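Local coordinates for putative TetR family transcriptional regulator (Streptomyces coelicolor A3, PDB 3BQY), which is probably a DNA-binding transcription factor of the TetR family that recognises regulatory DNA through an N-terminal helix-turn-helix domain, at residues Met32-Ala36 with Gly37-Arg41. Residues are numbered along the deposited sequence; the frame is centred on the assembly and turned at random.
Sequences MDVQA and GALYR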
# COMPACT_ATOMS: atom_id res chain seq x y z
N MSE A 32 17.86 -25.47 1.99
CA MSE A 32 17.56 -26.57 2.91
C MSE A 32 18.17 -27.91 2.49
O MSE A 32 17.90 -28.94 3.12
CB MSE A 32 16.05 -26.76 3.04
CG MSE A 32 15.29 -25.46 3.23
SE MSE A 32 13.40 -25.81 3.46
CE MSE A 32 13.48 -26.43 5.33
N ASP A 33 18.96 -27.89 1.42
CA ASP A 33 19.59 -29.10 0.89
C ASP A 33 18.55 -30.21 0.66
O ASP A 33 18.70 -31.34 1.13
CB ASP A 33 20.73 -29.56 1.82
CG ASP A 33 21.76 -30.44 1.11
OD1 ASP A 33 21.41 -31.16 0.14
OD2 ASP A 33 22.93 -30.43 1.55
N VAL A 34 17.47 -29.86 -0.03
CA VAL A 34 16.48 -30.84 -0.52
C VAL A 34 16.26 -30.62 -2.02
O VAL A 34 16.87 -29.72 -2.60
CB VAL A 34 15.14 -30.79 0.27
CG1 VAL A 34 15.34 -31.28 1.70
CG2 VAL A 34 14.51 -29.37 0.25
N GLN A 35 15.42 -31.45 -2.65
CA GLN A 35 15.02 -31.25 -4.04
C GLN A 35 13.80 -30.36 -4.04
O GLN A 35 13.00 -30.45 -3.11
CB GLN A 35 14.63 -32.58 -4.67
CG GLN A 35 15.75 -33.61 -4.71
CD GLN A 35 16.69 -33.41 -5.89
OE1 GLN A 35 16.61 -34.14 -6.88
NE2 GLN A 35 17.58 -32.42 -5.79
N ALA A 36 13.62 -29.53 -5.07
CA ALA A 36 12.46 -28.61 -5.09
C ALA A 36 11.18 -29.42 -5.01
O ALA A 36 10.21 -28.99 -4.38
CB ALA A 36 12.46 -27.70 -6.31
N GLY A 37 11.20 -30.60 -5.64
CA GLY A 37 10.09 -31.56 -5.58
C GLY A 37 9.57 -31.75 -4.18
O GLY A 37 8.36 -31.77 -3.97
N ALA A 38 10.48 -31.86 -3.21
CA ALA A 38 10.13 -32.04 -1.81
C ALA A 38 9.27 -30.90 -1.29
O ALA A 38 8.27 -31.14 -0.62
CB ALA A 38 11.37 -32.19 -0.96
N LEU A 39 9.66 -29.66 -1.60
CA LEU A 39 8.96 -28.47 -1.12
C LEU A 39 7.55 -28.39 -1.63
O LEU A 39 6.66 -27.89 -0.95
CB LEU A 39 9.70 -27.21 -1.54
CG LEU A 39 11.04 -26.96 -0.89
CD1 LEU A 39 11.53 -25.65 -1.46
CD2 LEU A 39 10.84 -26.84 0.60
N TYR A 40 7.37 -28.84 -2.87
CA TYR A 40 6.07 -28.81 -3.52
C TYR A 40 5.07 -29.80 -2.91
O TYR A 40 3.87 -29.70 -3.17
CB TYR A 40 6.24 -29.05 -5.03
CG TYR A 40 6.74 -27.83 -5.75
CD1 TYR A 40 5.93 -26.69 -5.87
CD2 TYR A 40 8.01 -27.80 -6.31
CE1 TYR A 40 6.40 -25.56 -6.55
CE2 TYR A 40 8.48 -26.67 -6.98
CZ TYR A 40 7.67 -25.56 -7.09
OH TYR A 40 8.15 -24.46 -7.75
N ARG A 41 5.57 -30.75 -2.12
CA ARG A 41 4.70 -31.62 -1.33
C ARG A 41 4.12 -30.90 -0.11
O ARG A 41 3.03 -31.23 0.35
CB ARG A 41 5.43 -32.91 -0.92
CG ARG A 41 5.62 -33.87 -2.08
CD ARG A 41 6.09 -35.27 -1.63
NE ARG A 41 7.52 -35.29 -1.27
CZ ARG A 41 8.49 -35.71 -2.09
NH1 ARG A 41 8.21 -36.14 -3.31
NH2 ARG A 41 9.76 -35.70 -1.67
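The carbonyl oxygen of Ala36 accepts two backbone N-H groups from the first turn of helix 36-42. Tyr40 N donates to Ala36 O at 3.2 Å, an i to i+4 bond lying nearly along the C=O axis. Its N-H...O angle is 152°. Leu39 N reaches the same Ala36 O by a bent, weak bond of 2.9 Å. The tyrosine ring lies close to this acceptor as well: with CG anti to the carbonyl carbon (chi1 -77°), it is swung back along the helix, bringing CD2 obliquely to 3.2 Å from Ala36 O and CE2 to 4.2 Å from Ala36 CB. One residue earlier, Gln35 O receives Ala38 N at 2.9 Å, the donor standing well above the carbonyl plane, which ties the incoming turn to the helix start.

The remaining side-chain contacts are apolar. Met32, modelled as selenomethionine, has a side chain extended at chi2 and bent at chi3 (76°), and its SE meets Leu39 CD2 at 4.0 Å. Val34 comes alongside, CB against Ala38 CB at 4.2 Å and CG2 more loosely toward Leu39 CG. Leu39 is buried, also packing on Met25, Leu28 and Ala29 of helix 25-32, and both it and Met32 touch Thr7 of helix 4-18.

The piece spans the turn and the start of the second helix of the predicted helix-turn-helix, with a Schellman motif at Asp33 ending the helix before it. Backbone bonds thus set the helix start, while the side chains of Met32 and Val34 meet those of Leu39 and Ala38 through apolar contact, with no side-chain hydrogen bond or salt bridge between the segments.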